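Long-range contacts in 3-oxoadipate enol-lactonase (Burkholderia xenovorans, PDB 2XUA), which probably hydrolyses the enol-lactone of 3-oxoadipate in catechol breakdown, as an alpha/beta hydrolase with a helical cap domain: residues D19-N25 with S50-R54; E133-P137 with C190-D194; R157-Y163 with S243-E249; E201-I205 with Q230-G234. One frame throughout, in Å; residues are numbered along the deposited sequence.

The four contacts differ in burial and in the bonds that make them. Contacts 2 and 3 are buried near the laevulinic acid site, their nearest atoms about 5 Å apart, yet contact 2 packs two helices round one indole without a hydrogen bond across, whereas contact 3 combines aromatic packing with a doubly bonded carboxylate and bound water. Contacts 1 and 4, where loops meet helix ends, have their centres about 21 and 19 Å from the centre of the chain. Contact 1 is partly buried and built on one arginine among carbonyls; contact 4 is also buried and rests on alanine, proline and isoleucine side chains and a bridging water. Contacts 1 and 2 lie on opposite sides of the chain's centre.

Contact 1: D19-N25 with S50-R54; sequences DGERHGN and SKHFR
Arg54 reaches across to the turn of 19-25 and sets its guanidinium among the carbonyl oxygens there. One direct hydrogen bond is made, from Arg54 NH1 to Arg22 O, at 3.1 Å and with an N-H...O angle of 160°. The acceptor lies in the guanidinium plane, but the donor stands 36° above the plane of the Arg22 carbonyl and so misses a lone pair. Gly24 O sits differently, over the centre of one guanidinium face and 3.2 Å from Arg54 CZ, a position that would probably favour electrostatic attraction but gives no N-H...O bond. Nearer the backbone, Arg54 CD passes 3.2 Å from Glu21 O. The bend at chi3 (-71°) turns the guanidinium from the extended CA-CB-CG-CD run into this cluster, which is shaped by a type I beta turn from Glu21 to Gly24, closed by Gly24 N to Glu21 O at 2.9 Å.

At the other end Ser50 OG lies 3.6 Å from Asp19 CB, while its hydrogen bond goes to Val46 O within its own helix. Gly20 CA lies 4.2 Å from Phe53 O, so the two backbones pack closely. Further out, Arg54 NE bonds to Ala26 O, which helps fix the guanidinium's rotation. Asp19 OD2 forms a salt bridge with Arg57, and OD1 is hydrogen-bonded to His180 NE2 of the second subunit. In the alpha/beta hydrolase fold the contact joins the loop between strands 12-19 and 28-32 to the end of helix 43-52 and the start of strand 54-58, which lies between those two strands in the sheet.

Contact 2: E133-P137 with C190-D194; sequences EVWVP and CEAID
Two antiparallel helices, 132-145 and 183-195, meet here in the helical region inserted between strands 117-123 and 209-214 of the alpha/beta hydrolase fold, probably part of the cap domain. Their local axes approach to 9.1 Å with 159° between their directions. Trp135 lays its indole against the 190-194 helix, with the backbone N of Asp194 over one face and Cys190 SG and Ile193 CG2 approaching obliquely.

Different parts of the ring meet different neighbours. The benzo side takes Cys190 SG, which lies 3.8 Å from Trp135 CE3; this sulfur-aromatic contact is 73° off the ring normal. Ile193 sends its CG2 branch, placed anti to its backbone N, to within 3.6 Å of Trp135 CZ2, and CD1 approaches near CH2. On the pyrrole side the Asp194 side chain runs antiparallel to that of Trp135, ring and carboxylate planes 43° apart.

No hydrogen bond crosses between the segments, and the polar groups are satisfied outside them: Trp135 NE1 donates to Ile129 O, and Asp194 OD1 forms a salt bridge with Arg128. These links tie both helices to the loop just before helix 132-145, which carries Arg128 and Ile129. The nearest atoms of the Trp135 side chain and the bound laevulinic acid are about 4 Å apart. At the edge of the contact Val136 CG2 touches the carboxylate, 3.9 Å from Asp194 OD2, whereas Asp194 OD1 lies 3.5 Å from Trp135 CD1.

Contact 3: R157-Y163 with S243-E249; sequences RWFTADY and SHISNIE. With SHF (laevulinic acid), chain C.
Ile245 runs along the indole of Trp158 and over one of its faces: its CD1 is 4.2 Å from the centroid of the five-membered ring of Trp158 and 19° off the normal, a CH-pi contact. His244 meets the same indole obliquely. Laevulinic acid is at the indole's edge, its C5 3.2 Å from Trp158 CZ2.

Phe159 crosses Ile245 and Ile248 obliquely, and its ring edge faces Glu249 OE1. Tyr163 and Glu249 run antiparallel past one another, the ring presenting a face to Glu249 CA. Extended, with CG anti to its backbone N (chi1 -180°), Glu249 runs between these two rings to place its carboxylate at Thr160. There Thr160 N donates to Glu249 OE1 on its syn lone pair at 3.0 Å, and Thr160 OG1 donates to Glu249 OE2 at 2.5 Å, on the syn side but tilted out of the carboxylate plane. Thr160 caps helix 161-166 by weakly accepting from Tyr163 N.

The backbones are joined by Ile245 N to Trp158 O, 3.1 Å long and nearly straight at 168°. One water donates to Trp158 O and Glu249 OE1 and accepts from Ser243 N.

Arg157 NE grips ligand O1 at 2.8 Å; Tyr186 OH also bonds the ligand. His244, bonded through ND1 to Asp217 and touching Ser100, fits the Ser-His-Asp triad of this fold. The two bonds to the Glu249 carboxylate thus tie Thr160, probably in the cap, to helix 246-249 just after His244. Arg157, probably positive, holds the acid's carboxylate, while the ligand's C2 is what comes nearest His244.

Contact 4: E201-I205 with Q230-G234; sequences EAPGI and QAIAG
The backbones come nearest at Pro203 and Ala231, where a short 3-10 segment, 202-204, meets the chain leaving helix 222-231, and Pro203 CA makes a CA-H...O contact with Ala231 O at 3.1 Å and 159° at the hydrogen. Beside this contact Ala231 CB fits against the proline ring, 3.8 Å from Pro203 CG, and it also meets Ala202 CB at 4.0 Å.

Ile205 and Ile232 form the larger apolar pair. Both place CG1 anti to the carbonyl carbon and are extended at chi2 (172° and 168°), which brings their ends together at 3.6 Å from Ile205 CD1 to Ile232 CD1, while their CG2 branches touch as well. Ile232 CG1 additionally packs on Ala202 O.

No direct hydrogen bond crosses between the segments; water does that work. One molecule donates to Pro203 O at 2.6 Å and to Ile205 O at 2.7 Å and accepts from Ala233 N at 3.1 Å, bridging both backbones.

Deeper in, Ile205 rests on Val107, Ala110 and Ala111 of helix 101-112, and Glu201 forms a salt bridge with Arg112. Within the alpha/beta hydrolase fold the contact therefore packs the loop before strand 209-214 against the end of helix 222-231, just ahead of strand 236-240, outermost within this chain.

Contact 1: D19-N25 with S50-R54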
loop_
_atom_site.group_PDB
_atom_site.type_symbol
_atom_site.label_atom_id
_atom_site.label_comp_id
_atom_site.label_asym_id
_atom_site.label_seq_id
_atom_site.Cartn_x
_atom_site.Cartn_y
_atom_site.Cartn_z
ATOM N N ASP B 19 5.968 -4.830 13.384
ATOM C CA ASP B 19 5.900 -3.559 14.111
ATOM C C ASP B 19 5.914 -3.829 15.615
ATOM O O ASP B 19 5.648 -4.942 16.044
ATOM C CB ASP B 19 4.635 -2.765 13.718
ATOM C CG ASP B 19 4.616 -2.362 12.263
ATOM O OD1 ASP B 19 5.018 -1.194 11.988
ATOM O OD2 ASP B 19 4.176 -3.194 11.395
ATOM N N GLY B 20 6.218 -2.784 16.411
ATOM C CA GLY B 20 6.462 -2.933 17.831
ATOM C C GLY B 20 7.955 -3.260 18.001
ATOM O O GLY B 20 8.676 -3.443 17.034
ATOM N N GLU B 21 8.446 -3.339 19.227
ATOM C CA GLU B 21 9.906 -3.518 19.454
ATOM C C GLU B 21 10.229 -5.001 19.220
ATOM O O GLU B 21 9.844 -5.814 20.030
ATOM C CB GLU B 21 10.197 -3.138 20.906
ATOM C CG GLU B 21 11.007 -1.849 21.105
ATOM C CD GLU B 21 10.644 -0.699 20.164
ATOM O OE1 GLU B 21 11.529 -0.282 19.349
ATOM O OE2 GLU B 21 9.490 -0.211 20.248
ATOM N N ARG B 22 10.910 -5.367 18.147
ATOM C CA ARG B 22 10.845 -6.785 17.687
ATOM C C ARG B 22 11.592 -7.782 18.638
ATOM O O ARG B 22 11.223 -8.977 18.747
ATOM C CB ARG B 22 11.059 -6.922 16.140
ATOM C CG ARG B 22 12.237 -7.679 15.462
ATOM C CD ARG B 22 12.492 -9.022 16.040
ATOM N NE ARG B 22 12.796 -10.169 15.168
ATOM C CZ ARG B 22 12.521 -11.410 15.601
ATOM N NH1 ARG B 22 11.964 -11.538 16.803
ATOM N NH2 ARG B 22 12.760 -12.514 14.888
ATOM N N HIS B 23 12.542 -7.221 19.407
ATOM C CA HIS B 23 13.202 -7.970 20.513
ATOM C C HIS B 23 12.705 -7.709 21.931
ATOM O O HIS B 23 13.364 -8.097 22.936
ATOM C CB HIS B 23 14.726 -7.841 20.366
ATOM C CG HIS B 23 15.204 -8.480 19.108
ATOM N ND1 HIS B 23 15.005 -9.825 18.856
ATOM C CD2 HIS B 23 15.761 -7.961 17.992
ATOM C CE1 HIS B 23 15.484 -10.120 17.664
ATOM N NE2 HIS B 23 15.945 -9.013 17.120
ATOM N N GLY B 24 11.546 -7.063 22.015
ATOM C CA GLY B 24 10.893 -6.854 23.300
ATOM C C GLY B 24 10.248 -8.133 23.801
ATOM O O GLY B 24 10.395 -9.236 23.196
ATOM N N ASN B 25 9.499 -7.976 24.890
ATOM C CA ASN B 25 8.895 -9.126 25.576
ATOM C C ASN B 25 7.375 -9.167 25.458
ATOM O O ASN B 25 6.737 -9.921 26.171
ATOM C CB ASN B 25 9.368 -9.163 27.031
ATOM C CG ASN B 25 8.691 -8.139 27.948
ATOM O OD1 ASN B 25 8.578 -8.402 29.138
ATOM N ND2 ASN B 25 8.301 -6.987 27.432
ATOM N N SER B 50 0.573 -2.372 18.265
ATOM C CA SER B 50 1.980 -2.120 18.630
ATOM C C SER B 50 2.183 -1.669 20.017
ATOM O O SER B 50 3.309 -1.697 20.474
ATOM C CB SER B 50 2.555 -0.915 17.799
ATOM O OG SER B 50 2.739 -1.392 16.502
ATOM N N LYS B 51 1.144 -1.114 20.641
ATOM C CA LYS B 51 1.264 -0.653 22.009
ATOM C C LYS B 51 1.296 -1.844 22.951
ATOM O O LYS B 51 1.996 -1.825 23.956
ATOM C CB LYS B 51 0.147 0.275 22.366
ATOM C CG LYS B 51 0.220 1.545 21.536
ATOM C CD LYS B 51 -0.237 2.753 22.294
ATOM C CE LYS B 51 -1.733 2.753 22.575
ATOM N NZ LYS B 51 -2.186 4.165 22.764
ATOM N N HIS B 52 0.587 -2.894 22.569
ATOM C CA HIS B 52 0.423 -4.051 23.427
ATOM C C HIS B 52 1.151 -5.285 22.986
ATOM O O HIS B 52 1.317 -6.151 23.781
ATOM C CB HIS B 52 -1.064 -4.329 23.582
ATOM C CG HIS B 52 -1.796 -3.169 24.162
ATOM N ND1 HIS B 52 -1.705 -2.832 25.498
ATOM C CD2 HIS B 52 -2.560 -2.207 23.577
ATOM C CE1 HIS B 52 -2.398 -1.719 25.713
ATOM N NE2 HIS B 52 -2.946 -1.337 24.567
ATOM N N PHE B 53 1.558 -5.359 21.720
ATOM C CA PHE B 53 2.043 -6.578 21.067
ATOM C C PHE B 53 3.219 -6.290 20.186
ATOM O O PHE B 53 3.423 -5.128 19.764
ATOM C CB PHE B 53 0.919 -7.210 20.178
ATOM C CG PHE B 53 -0.290 -7.589 20.959
ATOM C CD1 PHE B 53 -0.275 -8.737 21.779
ATOM C CD2 PHE B 53 -1.414 -6.773 20.964
ATOM C CE1 PHE B 53 -1.349 -9.053 22.545
ATOM C CE2 PHE B 53 -2.525 -7.107 21.750
ATOM C CZ PHE B 53 -2.457 -8.244 22.570
ATOM N N ARG B 54 3.981 -7.345 19.885
ATOM C CA ARG B 54 4.815 -7.359 18.695
ATOM C C ARG B 54 3.926 -7.897 17.545
ATOM O O ARG B 54 3.226 -8.900 17.718
ATOM C CB ARG B 54 6.083 -8.229 18.868
ATOM C CG ARG B 54 7.049 -7.583 19.876
ATOM C CD ARG B 54 8.181 -8.525 20.233
ATOM N NE ARG B 54 7.711 -9.637 21.064
ATOM C CZ ARG B 54 8.396 -10.763 21.198
ATOM N NH1 ARG B 54 9.565 -10.910 20.521
ATOM N NH2 ARG B 54 7.902 -11.732 21.971
#

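Contact 2: E133-P137 with C190-D194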
loop_
_atom_site.group_PDB
_atom_site.type_symbol
_atom_site.label_atom_id
_atom_site.label_comp_id
_atom_site.label_asym_id
_atom_site.label_seq_id
_atom_site.Cartn_x
_atom_site.Cartn_y
_atom_site.Cartn_z
ATOM N N GLU B 133 -20.536 -22.537 -6.247
ATOM C CA GLU B 133 -21.228 -21.651 -7.210
ATOM C C GLU B 133 -20.612 -20.242 -7.210
ATOM O O GLU B 133 -20.728 -19.500 -8.201
ATOM C CB GLU B 133 -22.753 -21.580 -6.937
ATOM C CG GLU B 133 -23.551 -22.904 -7.156
ATOM C CD GLU B 133 -23.128 -24.084 -6.249
ATOM O OE1 GLU B 133 -22.872 -23.852 -5.036
ATOM O OE2 GLU B 133 -23.053 -25.261 -6.753
ATOM N N VAL B 134 -19.911 -19.892 -6.131
ATOM C CA VAL B 134 -19.236 -18.578 -6.091
ATOM C C VAL B 134 -17.792 -18.753 -6.567
ATOM O O VAL B 134 -17.348 -18.064 -7.456
ATOM C CB VAL B 134 -19.297 -17.901 -4.677
ATOM C CG1 VAL B 134 -18.500 -16.567 -4.687
ATOM C CG2 VAL B 134 -20.712 -17.575 -4.294
ATOM N N TRP B 135 -17.098 -19.729 -6.017
ATOM C CA TRP B 135 -15.641 -19.805 -6.147
ATOM C C TRP B 135 -15.189 -20.369 -7.452
ATOM O O TRP B 135 -14.072 -20.072 -7.917
ATOM C CB TRP B 135 -15.071 -20.678 -5.034
ATOM C CG TRP B 135 -15.182 -20.035 -3.675
ATOM C CD1 TRP B 135 -15.841 -20.518 -2.598
ATOM C CD2 TRP B 135 -14.622 -18.765 -3.271
ATOM N NE1 TRP B 135 -15.724 -19.654 -1.539
ATOM C CE2 TRP B 135 -14.999 -18.556 -1.937
ATOM C CE3 TRP B 135 -13.824 -17.790 -3.915
ATOM C CZ2 TRP B 135 -14.607 -17.437 -1.223
ATOM C CZ3 TRP B 135 -13.412 -16.672 -3.188
ATOM C CH2 TRP B 135 -13.803 -16.506 -1.865
ATOM N N VAL B 136 -16.005 -21.256 -8.042
ATOM C CA VAL B 136 -15.557 -21.903 -9.285
ATOM C C VAL B 136 -15.540 -20.890 -10.457
ATOM O O VAL B 136 -14.501 -20.728 -11.126
ATOM C CB VAL B 136 -16.352 -23.222 -9.550
ATOM C CG1 VAL B 136 -16.077 -23.779 -10.950
ATOM C CG2 VAL B 136 -15.989 -24.247 -8.523
ATOM N N PRO B 137 -16.656 -20.146 -10.677
ATOM C CA PRO B 137 -16.692 -19.075 -11.688
ATOM C C PRO B 137 -15.731 -17.934 -11.376
ATOM O O PRO B 137 -15.191 -17.296 -12.264
ATOM C CB PRO B 137 -18.127 -18.504 -11.580
ATOM C CG PRO B 137 -18.912 -19.538 -10.875
ATOM C CD PRO B 137 -17.979 -20.357 -10.027
ATOM N N CYS B 190 -8.817 -18.983 -4.306
ATOM C CA CYS B 190 -10.240 -19.321 -4.437
ATOM C C CYS B 190 -10.474 -20.809 -4.207
ATOM O O CYS B 190 -11.355 -21.205 -3.443
ATOM C CB CYS B 190 -10.742 -18.954 -5.834
ATOM S SG CYS B 190 -10.860 -17.171 -6.144
ATOM N N GLU B 191 -9.638 -21.606 -4.878
ATOM C CA GLU B 191 -9.657 -23.056 -4.766
ATOM C C GLU B 191 -9.434 -23.505 -3.335
ATOM O O GLU B 191 -10.252 -24.272 -2.778
ATOM C CB GLU B 191 -8.665 -23.667 -5.768
ATOM C CG GLU B 191 -9.230 -23.547 -7.175
ATOM C CD GLU B 191 -8.211 -23.707 -8.334
ATOM O OE1 GLU B 191 -6.996 -23.451 -8.182
ATOM O OE2 GLU B 191 -8.683 -24.002 -9.449
ATOM N N ALA B 192 -8.398 -22.946 -2.683
ATOM C CA ALA B 192 -8.207 -23.270 -1.272
ATOM C C ALA B 192 -9.390 -23.046 -0.359
ATOM O O ALA B 192 -9.659 -23.880 0.534
ATOM C CB ALA B 192 -6.927 -22.582 -0.679
ATOM N N ILE B 193 -10.004 -21.853 -0.452
ATOM C CA ILE B 193 -11.108 -21.505 0.419
ATOM C C ILE B 193 -12.315 -22.450 0.099
ATOM O O ILE B 193 -12.989 -22.946 1.003
ATOM C CB ILE B 193 -11.502 -20.032 0.208
ATOM C CG1 ILE B 193 -10.322 -19.079 0.604
ATOM C CG2 ILE B 193 -12.793 -19.714 0.909
ATOM C CD1 ILE B 193 -10.352 -17.780 -0.255
ATOM N N ASP B 194 -12.566 -22.675 -1.188
ATOM C CA ASP B 194 -13.769 -23.472 -1.590
ATOM C C ASP B 194 -13.646 -24.897 -1.038
ATOM O O ASP B 194 -14.643 -25.498 -0.606
ATOM C CB ASP B 194 -13.910 -23.489 -3.144
ATOM C CG ASP B 194 -15.266 -24.071 -3.614
ATOM O OD1 ASP B 194 -16.266 -23.950 -2.885
ATOM O OD2 ASP B 194 -15.324 -24.643 -4.719
#

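Contact 3: R157-Y163 with S243-E249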
loop_
_atom_site.group_PDB
_atom_site.type_symbol
_atom_site.label_atom_id
_atom_site.label_comp_id
_atom_site.label_asym_id
_atom_site.label_seq_id
_atom_site.Cartn_x
_atom_site.Cartn_y
_atom_site.Cartn_z
ATOM N N ARG B 157 -18.723 -5.710 -2.666
ATOM C CA ARG B 157 -19.084 -6.624 -1.570
ATOM C C ARG B 157 -18.298 -6.335 -0.285
ATOM O O ARG B 157 -18.561 -6.950 0.755
ATOM C CB ARG B 157 -18.877 -8.079 -2.010
ATOM C CG ARG B 157 -19.951 -8.506 -3.055
ATOM C CD ARG B 157 -19.462 -9.714 -3.880
ATOM N NE ARG B 157 -19.310 -10.942 -3.083
ATOM C CZ ARG B 157 -20.316 -11.638 -2.518
ATOM N NH1 ARG B 157 -21.596 -11.227 -2.620
ATOM N NH2 ARG B 157 -20.035 -12.755 -1.836
ATOM N N TRP B 158 -17.324 -5.432 -0.363
ATOM C CA TRP B 158 -16.392 -5.221 0.758
ATOM C C TRP B 158 -16.767 -4.018 1.587
ATOM O O TRP B 158 -16.428 -3.958 2.758
ATOM C CB TRP B 158 -14.986 -4.983 0.197
ATOM C CG TRP B 158 -14.313 -6.238 -0.283
ATOM C CD1 TRP B 158 -14.857 -7.503 -0.451
ATOM C CD2 TRP B 158 -12.935 -6.335 -0.661
ATOM N NE1 TRP B 158 -13.882 -8.367 -0.953
ATOM C CE2 TRP B 158 -12.697 -7.662 -1.071
ATOM C CE3 TRP B 158 -11.888 -5.401 -0.714
ATOM C CZ2 TRP B 158 -11.459 -8.078 -1.521
ATOM C CZ3 TRP B 158 -10.649 -5.817 -1.130
ATOM C CH2 TRP B 158 -10.444 -7.152 -1.552
ATOM N N PHE B 159 -17.455 -3.038 0.993
ATOM C CA PHE B 159 -17.834 -1.836 1.753
ATOM C C PHE B 159 -19.259 -1.505 1.473
ATOM O O PHE B 159 -19.720 -1.838 0.370
ATOM C CB PHE B 159 -16.956 -0.650 1.288
ATOM C CG PHE B 159 -15.481 -0.877 1.521
ATOM C CD1 PHE B 159 -14.949 -0.823 2.791
ATOM C CD2 PHE B 159 -14.649 -1.198 0.467
ATOM C CE1 PHE B 159 -13.570 -1.036 3.035
ATOM C CE2 PHE B 159 -13.280 -1.415 0.695
ATOM C CZ PHE B 159 -12.738 -1.300 2.016
ATOM N N THR B 160 -19.958 -0.848 2.409
ATOM C CA THR B 160 -21.311 -0.347 2.078
ATOM C C THR B 160 -21.163 0.731 0.999
ATOM O O THR B 160 -20.057 1.296 0.818
ATOM C CB THR B 160 -22.034 0.219 3.317
ATOM O OG1 THR B 160 -21.267 1.324 3.837
ATOM C CG2 THR B 160 -22.149 -0.888 4.386
ATOM N N ALA B 161 -22.216 0.920 0.207
ATOM C CA ALA B 161 -22.276 1.984 -0.810
ATOM C C ALA B 161 -21.883 3.335 -0.225
ATOM O O ALA B 161 -21.185 4.142 -0.869
ATOM C CB ALA B 161 -23.710 2.091 -1.424
ATOM N N ASP B 162 -22.344 3.606 0.975
ATOM C CA ASP B 162 -22.125 4.927 1.529
ATOM C C ASP B 162 -20.633 5.114 1.848
ATOM O O ASP B 162 -20.080 6.179 1.622
ATOM C CB ASP B 162 -22.897 5.057 2.828
ATOM C CG ASP B 162 -22.632 6.390 3.552
ATOM O OD1 ASP B 162 -22.744 7.487 2.934
ATOM O OD2 ASP B 162 -22.319 6.329 4.752
ATOM N N TYR B 163 -20.000 4.100 2.429
ATOM C CA TYR B 163 -18.567 4.234 2.751
ATOM C C TYR B 163 -17.817 4.445 1.468
ATOM O O TYR B 163 -16.866 5.222 1.431
ATOM C CB TYR B 163 -18.045 2.978 3.453
ATOM C CG TYR B 163 -16.569 3.093 3.807
ATOM C CD1 TYR B 163 -16.187 3.640 4.991
ATOM C CD2 TYR B 163 -15.588 2.663 2.933
ATOM C CE1 TYR B 163 -14.836 3.808 5.310
ATOM C CE2 TYR B 163 -14.247 2.842 3.221
ATOM C CZ TYR B 163 -13.892 3.404 4.435
ATOM O OH TYR B 163 -12.589 3.578 4.765
ATOM N N SER B 243 -19.712 -3.854 6.298
ATOM C CA SER B 243 -19.772 -4.978 5.374
ATOM C C SER B 243 -18.521 -5.836 5.643
ATOM O O SER B 243 -18.117 -6.013 6.805
ATOM C CB SER B 243 -19.844 -4.447 3.938
ATOM O OG SER B 243 -19.904 -5.530 3.015
ATOM N N HIS B 244 -17.868 -6.290 4.587
ATOM C CA HIS B 244 -16.967 -7.406 4.680
ATOM C C HIS B 244 -15.554 -6.996 5.209
ATOM O O HIS B 244 -14.928 -7.759 5.938
ATOM C CB HIS B 244 -16.906 -8.083 3.323
ATOM C CG HIS B 244 -16.089 -9.332 3.292
ATOM N ND1 HIS B 244 -16.286 -10.377 4.183
ATOM C CD2 HIS B 244 -15.096 -9.726 2.452
ATOM C CE1 HIS B 244 -15.453 -11.362 3.878
ATOM N NE2 HIS B 244 -14.720 -10.995 2.833
ATOM N N ILE B 245 -15.067 -5.802 4.837
ATOM C CA ILE B 245 -13.712 -5.382 5.280
ATOM C C ILE B 245 -13.927 -4.417 6.434
ATOM O O ILE B 245 -13.747 -3.157 6.289
ATOM C CB ILE B 245 -12.957 -4.754 4.108
ATOM C CG1 ILE B 245 -12.866 -5.704 2.898
ATOM C CG2 ILE B 245 -11.560 -4.266 4.596
ATOM C CD1 ILE B 245 -12.124 -7.019 3.183
ATOM N N SER B 246 -14.448 -4.969 7.549
ATOM C CA SER B 246 -14.904 -4.179 8.694
ATOM C C SER B 246 -13.797 -3.482 9.467
ATOM O O SER B 246 -14.047 -2.496 10.163
ATOM C CB SER B 246 -15.756 -5.028 9.661
ATOM O OG SER B 246 -14.998 -5.953 10.396
ATOM N N ASN B 247 -12.582 -4.008 9.367
ATOM C CA ASN B 247 -11.453 -3.337 10.073
ATOM C C ASN B 247 -11.079 -1.995 9.402
ATOM O O ASN B 247 -10.352 -1.170 9.983
ATOM C CB ASN B 247 -10.216 -4.243 10.065
ATOM C CG ASN B 247 -9.601 -4.327 8.706
ATOM O OD1 ASN B 247 -10.258 -4.788 7.769
ATOM N ND2 ASN B 247 -8.350 -3.826 8.559
ATOM N N ILE B 248 -11.506 -1.812 8.161
ATOM C CA ILE B 248 -11.430 -0.520 7.487
ATOM C C ILE B 248 -12.653 0.357 7.651
ATOM O O ILE B 248 -12.558 1.484 8.137
ATOM C CB ILE B 248 -11.078 -0.688 6.026
ATOM C CG1 ILE B 248 -9.623 -1.105 5.970
ATOM C CG2 ILE B 248 -11.159 0.685 5.269
ATOM C CD1 ILE B 248 -9.177 -1.463 4.589
ATOM N N GLU B 249 -13.813 -0.154 7.250
ATOM C CA GLU B 249 -15.031 0.625 7.383
ATOM C C GLU B 249 -15.356 1.051 8.832
ATOM O O GLU B 249 -15.828 2.147 9.048
ATOM C CB GLU B 249 -16.221 -0.088 6.667
ATOM C CG GLU B 249 -17.527 0.738 6.800
ATOM C CD GLU B 249 -18.545 0.368 5.695
ATOM O OE1 GLU B 249 -18.172 -0.461 4.798
ATOM O OE2 GLU B 249 -19.688 0.906 5.743
HETATM C C4 SHF C . -12.332 -11.647 -2.243
HETATM C C5 SHF C . -11.767 -11.219 -0.882
HETATM C C3 SHF C . -13.679 -12.384 -2.317
HETATM C C2 SHF C . -14.692 -12.215 -1.155
HETATM C C1 SHF C . -16.185 -12.494 -1.615
HETATM O O4 SHF C . -11.720 -11.357 -3.287
HETATM O O1 SHF C . -16.826 -11.464 -1.892
HETATM O OH1 SHF C . -16.696 -13.665 -1.601
HETATM O O HOH W 1 -17.282 -2.876 5.231
HETATM O O HOH W 2 -20.945 -4.556 0.688
#

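Contact 4: E201-I205 with Q230-G234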
loop_
_atom_site.group_PDB
_atom_site.type_symbol
_atom_site.label_atom_id
_atom_site.label_comp_id
_atom_site.label_asym_id
_atom_site.label_seq_id
_atom_site.Cartn_x
_atom_site.Cartn_y
_atom_site.Cartn_z
ATOM N N GLU B 201 -14.239 -29.271 12.478
ATOM C CA GLU B 201 -13.094 -28.988 13.353
ATOM C C GLU B 201 -13.289 -27.855 14.372
ATOM O O GLU B 201 -12.521 -27.737 15.333
ATOM C CB GLU B 201 -11.856 -28.646 12.497
ATOM C CG GLU B 201 -11.230 -29.825 11.773
ATOM C CD GLU B 201 -9.965 -29.461 11.019
ATOM O OE1 GLU B 201 -8.969 -29.033 11.677
ATOM O OE2 GLU B 201 -9.965 -29.620 9.760
ATOM N N ALA B 202 -14.258 -26.974 14.146
ATOM C CA ALA B 202 -14.377 -25.776 14.985
ATOM C C ALA B 202 -14.757 -26.139 16.399
ATOM O O ALA B 202 -14.191 -25.590 17.337
ATOM C CB ALA B 202 -15.354 -24.787 14.407
ATOM N N PRO B 203 -15.745 -27.055 16.573
ATOM C CA PRO B 203 -16.051 -27.387 17.956
ATOM C C PRO B 203 -14.876 -27.878 18.770
ATOM O O PRO B 203 -14.962 -27.856 19.971
ATOM C CB PRO B 203 -17.105 -28.488 17.810
ATOM C CG PRO B 203 -17.871 -28.030 16.686
ATOM C CD PRO B 203 -16.816 -27.558 15.686
ATOM N N GLY B 204 -13.786 -28.265 18.106
ATOM C CA GLY B 204 -12.550 -28.754 18.747
ATOM C C GLY B 204 -11.538 -27.728 19.264
ATOM O O GLY B 204 -10.522 -28.116 19.873
ATOM N N ILE B 205 -11.809 -26.429 19.020
ATOM C CA ILE B 205 -10.914 -25.327 19.383
ATOM C C ILE B 205 -10.840 -25.065 20.881
ATOM O O ILE B 205 -11.849 -24.827 21.532
ATOM C CB ILE B 205 -11.354 -24.014 18.662
ATOM C CG1 ILE B 205 -11.106 -24.149 17.147
ATOM C CG2 ILE B 205 -10.692 -22.788 19.333
ATOM C CD1 ILE B 205 -11.643 -23.060 16.274
ATOM N N GLN B 230 -20.659 -20.204 18.200
ATOM C CA GLN B 230 -21.394 -21.141 19.047
ATOM C C GLN B 230 -20.721 -22.505 19.020
ATOM O O GLN B 230 -20.814 -23.261 19.996
ATOM C CB GLN B 230 -22.919 -21.108 18.751
ATOM C CG GLN B 230 -23.616 -19.790 19.332
ATOM C CD GLN B 230 -25.004 -19.318 18.651
ATOM O OE1 GLN B 230 -25.621 -20.015 17.855
ATOM N NE2 GLN B 230 -25.431 -18.084 18.976
ATOM N N ALA B 231 -20.011 -22.816 17.939
ATOM C CA ALA B 231 -19.216 -24.058 17.918
ATOM C C ALA B 231 -18.065 -24.028 18.928
ATOM O O ALA B 231 -17.589 -25.086 19.377
ATOM C CB ALA B 231 -18.668 -24.311 16.574
ATOM N N ILE B 232 -17.595 -22.830 19.261
ATOM C CA ILE B 232 -16.314 -22.716 19.996
ATOM C C ILE B 232 -16.570 -22.466 21.478
ATOM O O ILE B 232 -17.201 -21.454 21.816
ATOM C CB ILE B 232 -15.388 -21.625 19.413
ATOM C CG1 ILE B 232 -14.956 -21.983 17.982
ATOM C CG2 ILE B 232 -14.148 -21.417 20.325
ATOM C CD1 ILE B 232 -14.246 -20.734 17.220
ATOM N N ALA B 233 -16.082 -23.391 22.346
ATOM C CA ALA B 233 -16.346 -23.233 23.802
ATOM C C ALA B 233 -15.872 -21.862 24.284
ATOM O O ALA B 233 -14.717 -21.488 24.057
ATOM C CB ALA B 233 -15.673 -24.314 24.612
ATOM N N GLY B 234 -16.759 -21.115 24.933
ATOM C CA GLY B 234 -16.375 -19.809 25.469
ATOM C C GLY B 234 -16.091 -18.680 24.456
ATOM O O GLY B 234 -15.735 -17.574 24.872
HETATM O O HOH W 3 -14.361 -25.849 21.502
HETATM O O HOH W 4 -12.391 -22.618 23.688
#